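Local atomic coordinates of lyase/mutase (Burkholderia cenocepacia, PDB entry 4LSB), a protein that is a lyase/mutase with a TIM-barrel fold, carries a magnesium ion and assembles from two copies of its chain. Residues A272-G275 and R276-N279; R181-A184 and Y185-A188. All blocks are in the same frame, centred on the assembly; numbering follows the deposited sequence.

In the fold
The two contacts illustrate local helix chemistry at two very different places in one TIM-barrel chain. Interaction 2 comes first in sequence and lies within helix 175-187, which connects strands 160-164 and 192-194 of the parallel sheet. Interaction 1 follows much later, where the chain, having left helix 244-263, enters helix 275-283. Their centres are 46 Å apart, their nearest atoms about 36 Å apart, and they fall on opposite sides of the chain's centre. No other chain of the assembly touches interaction 2, whereas interaction 1 sits on the C-terminal part of the chain and packs on the second subunit.

Interaction 1 (A272-G275 and R276-N279)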
loop_
_atom_site.group_PDB
_atom_site.type_symbol
_atom_site.label_atom_id
_atom_site.label_comp_id
_atom_site.label_asym_id
_atom_site.label_seq_id
_atom_site.Cartn_x
_atom_site.Cartn_y
_atom_site.Cartn_z
ATOM N N ALA B 272 0.333 2.083 -15.610
ATOM C CA ALA B 272 1.092 1.689 -14.437
ATOM C C ALA B 272 2.551 2.117 -14.522
ATOM O O ALA B 272 3.121 2.252 -15.591
ATOM C CB ALA B 272 1.029 0.173 -14.266
ATOM N N VAL B 273 3.178 2.329 -13.387
ATOM C CA VAL B 273 4.594 2.599 -13.428
ATOM C C VAL B 273 5.321 1.331 -13.918
ATOM O O VAL B 273 5.048 0.236 -13.431
ATOM C CB VAL B 273 5.077 3.086 -12.074
ATOM C CG1 VAL B 273 4.775 2.059 -10.989
ATOM C CG2 VAL B 273 6.554 3.400 -12.152
ATOM N N PRO B 274 6.191 1.435 -14.910
ATOM C CA PRO B 274 6.860 0.214 -15.358
ATOM C C PRO B 274 7.748 -0.419 -14.269
ATOM O O PRO B 274 8.400 0.286 -13.486
ATOM C CB PRO B 274 7.674 0.676 -16.574
ATOM C CG PRO B 274 7.023 1.959 -17.007
ATOM C CD PRO B 274 6.560 2.604 -15.728
ATOM N N GLY B 275 7.721 -1.732 -14.193
ATOM C CA GLY B 275 8.510 -2.451 -13.226
ATOM C C GLY B 275 9.955 -2.079 -13.280
ATOM O O GLY B 275 10.633 -1.988 -12.279
ATOM N N ARG B 276 10.442 -1.864 -14.489
ATOM C CA ARG B 276 11.866 -1.551 -14.670
ATOM C C ARG B 276 12.318 -0.271 -13.896
ATOM O O ARG B 276 13.405 -0.198 -13.267
ATOM C CB ARG B 276 12.096 -1.434 -16.191
ATOM C CG ARG B 276 13.476 -1.027 -16.618
ATOM C CD ARG B 276 13.695 -1.392 -18.097
ATOM N NE ARG B 276 14.927 -0.806 -18.602
ATOM C CZ ARG B 276 15.084 0.465 -18.990
ATOM N NH1 ARG B 276 14.088 1.354 -18.945
ATOM N NH2 ARG B 276 16.273 0.858 -19.423
ATOM N N ASP B 277 11.490 0.740 -13.965
ATOM C CA ASP B 277 11.748 2.023 -13.325
ATOM C C ASP B 277 11.703 1.928 -11.782
ATOM O O ASP B 277 12.674 2.345 -11.075
ATOM C CB ASP B 277 10.738 3.062 -13.834
ATOM C CG ASP B 277 11.007 3.509 -15.307
ATOM O OD1 ASP B 277 11.974 3.049 -15.913
ATOM O OD2 ASP B 277 10.193 4.265 -15.835
ATOM N N ILE B 278 10.631 1.339 -11.264
ATOM C CA ILE B 278 10.441 1.251 -9.794
ATOM C C ILE B 278 11.496 0.320 -9.184
ATOM O O ILE B 278 12.058 0.639 -8.133
ATOM C CB ILE B 278 8.958 0.917 -9.382
ATOM C CG1 ILE B 278 8.817 1.040 -7.875
ATOM C CG2 ILE B 278 8.500 -0.451 -9.877
ATOM C CD1 ILE B 278 7.403 1.372 -7.514
ATOM N N ASN B 279 11.840 -0.788 -9.854
ATOM C CA ASN B 279 12.964 -1.582 -9.380
ATOM C C ASN B 279 14.297 -0.846 -9.366
ATOM O O ASN B 279 15.083 -1.053 -8.455
ATOM C CB ASN B 279 13.105 -2.902 -10.129
ATOM C CG ASN B 279 12.043 -3.882 -9.719
ATOM O OD1 ASN B 279 11.844 -4.134 -8.551
ATOM N ND2 ASN B 279 11.361 -4.445 -10.687
#
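The CG2 branch of I278, set between its backbone N and carbonyl carbon by a chi1 of -172°, lies 3.6 Å from O of G275. N279 turns the other way, its CG beside its own backbone N, and this brings the amide back toward the same carbonyl: ND2 of N279 stands 3.0 Å from O of G275. The hydrogen bond to this carbonyl comes from the backbone, N of N279 donating to O of G275 over 3.0 Å in a regular helical bond. One residue earlier, the carbonyl of P274 at the N-cap position receives two weak bonds, from N of D277 at 3.2 Å and from N of I278 at 3.3 Å; the second is nearly straight at N-H, the first strongly bent. D277 passes P274 at a slant, OD2 of D277 reaching CD of the proline ring at 4.0 Å, while OD1 makes a salt bridge with R280. On the apolar side, CD1 of I278 approaches CG1 of V273 at 4.4 Å, a loose touch that both residues supplement by packing on L250 of the second subunit. That subunit also supplies R247, whose NH1 bonds to O of V273, and D69, whose backbone N bonds to OD1 of N279. The whole is a helix N-terminus with proline at the N-cap, starting helix 275-283 on the C-terminal segment that packs against the partner chain of the dimer.

Interaction 2 (R181-A184 and Y185-A188); sequences RLVA and YRDA
Successive i to i+4 bonds run from R181 through A188, the first being N of Y185 to O of R181 at 2.8 Å, so side chains four residues apart stack up along one helix flank. R181 and Y185 exploit this spacing. They run side by side in the same direction, and the aliphatic start of the arginine lies over the ring, with CB of R181 4.3 Å from the ring centroid in an off-centre CH-pi contact. Beyond the ring, NH1 of R181 donates to OH of Y185 over 3.1 Å, almost exactly in the guanidinium plane, which is turned 61° from the ring. A chi1 of -55°, with CG of Y185 opposite its carbonyl carbon, sets one ring face against O of R181. The strongest polar partners of both ends lie outside the two segments: D177 forms a salt bridge with NE of R181, and D126 a hydrogen bond with OH of Y185. On another flank V183 lies alongside R186, CG1 approaching one guanidinium face at 3.9 Å from NH2. The arginine chain bends at chi3 (73°) and closes a salt bridge from NH2 of R186 to OD1 of D187, 2.7 Å long. L182 and Y185 both reach L193 on the following strand, the helix-on-strand packing expected of a beta-alpha-beta unit in a TIM barrel.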
loop_
_atom_site.group_PDB
_atom_site.type_symbol
_atom_site.label_atom_id
_atom_site.label_comp_id
_atom_site.label_asym_id
_atom_site.label_seq_id
_atom_site.Cartn_x
_atom_site.Cartn_y
_atom_site.Cartn_z
ATOM N N ARG B 181 -11.309 28.063 19.633
ATOM C CA ARG B 181 -10.523 26.877 20.069
ATOM C C ARG B 181 -9.078 26.953 19.564
ATOM O O ARG B 181 -8.095 26.747 20.322
ATOM C CB ARG B 181 -11.203 25.619 19.557
ATOM C CG ARG B 181 -12.460 25.248 20.363
ATOM C CD ARG B 181 -13.147 24.012 19.790
ATOM N NE ARG B 181 -14.250 23.619 20.675
ATOM C CZ ARG B 181 -14.132 22.898 21.787
ATOM N NH1 ARG B 181 -12.958 22.419 22.178
ATOM N NH2 ARG B 181 -15.211 22.627 22.508
ATOM N N LEU B 182 -8.922 27.265 18.280
ATOM C CA LEU B 182 -7.584 27.280 17.685
ATOM C C LEU B 182 -6.751 28.332 18.330
ATOM O O LEU B 182 -5.579 28.131 18.573
ATOM C CB LEU B 182 -7.571 27.500 16.173
ATOM C CG LEU B 182 -8.188 26.401 15.333
ATOM C CD1 LEU B 182 -8.099 26.788 13.859
ATOM C CD2 LEU B 182 -7.492 25.075 15.550
ATOM N N VAL B 183 -7.353 29.486 18.578
ATOM C CA VAL B 183 -6.648 30.556 19.280
ATOM C C VAL B 183 -6.255 30.115 20.725
ATOM O O VAL B 183 -5.180 30.418 21.225
ATOM C CB VAL B 183 -7.548 31.815 19.340
ATOM C CG1 VAL B 183 -6.996 32.822 20.339
ATOM C CG2 VAL B 183 -7.672 32.423 17.960
ATOM N N ALA B 184 -7.129 29.365 21.357
ATOM C CA ALA B 184 -6.860 28.912 22.720
ATOM C C ALA B 184 -5.728 27.861 22.736
ATOM O O ALA B 184 -4.901 27.838 23.655
ATOM C CB ALA B 184 -8.105 28.355 23.347
ATOM N N TYR B 185 -5.731 27.005 21.731
ATOM C CA TYR B 185 -4.673 26.025 21.543
ATOM C C TYR B 185 -3.324 26.714 21.235
ATOM O O TYR B 185 -2.302 26.313 21.766
ATOM C CB TYR B 185 -5.059 25.022 20.439
ATOM C CG TYR B 185 -6.392 24.288 20.604
ATOM C CD1 TYR B 185 -7.056 24.232 21.850
ATOM C CD2 TYR B 185 -6.991 23.630 19.531
ATOM C CE1 TYR B 185 -8.276 23.555 22.008
ATOM C CE2 TYR B 185 -8.180 22.942 19.686
ATOM C CZ TYR B 185 -8.826 22.901 20.941
ATOM O OH TYR B 185 -10.038 22.264 21.093
ATOM N N ARG B 186 -3.338 27.753 20.407
ATOM C CA ARG B 186 -2.153 28.553 20.113
ATOM C C ARG B 186 -1.655 29.169 21.431
ATOM O O ARG B 186 -0.463 29.143 21.736
ATOM C CB ARG B 186 -2.490 29.658 19.104
ATOM C CG ARG B 186 -1.317 30.520 18.701
ATOM C CD ARG B 186 -1.785 31.881 18.270
ATOM N NE ARG B 186 -2.228 32.712 19.399
ATOM C CZ ARG B 186 -3.125 33.688 19.300
ATOM N NH1 ARG B 186 -3.699 33.950 18.145
ATOM N NH2 ARG B 186 -3.450 34.420 20.366
ATOM N N ASP B 187 -2.580 29.713 22.228
ATOM C CA ASP B 187 -2.153 30.359 23.463
ATOM C C ASP B 187 -1.617 29.356 24.472
ATOM O O ASP B 187 -0.749 29.685 25.262
ATOM C CB ASP B 187 -3.280 31.176 24.075
ATOM C CG ASP B 187 -3.587 32.399 23.273
ATOM O OD1 ASP B 187 -2.800 32.745 22.364
ATOM O OD2 ASP B 187 -4.658 32.996 23.537
ATOM N N ALA B 188 -2.100 28.125 24.403
ATOM C CA ALA B 188 -1.516 27.069 25.196
ATOM C C ALA B 188 -0.126 26.579 24.741
ATOM O O ALA B 188 0.494 25.829 25.477
ATOM C CB ALA B 188 -2.486 25.920 25.318
#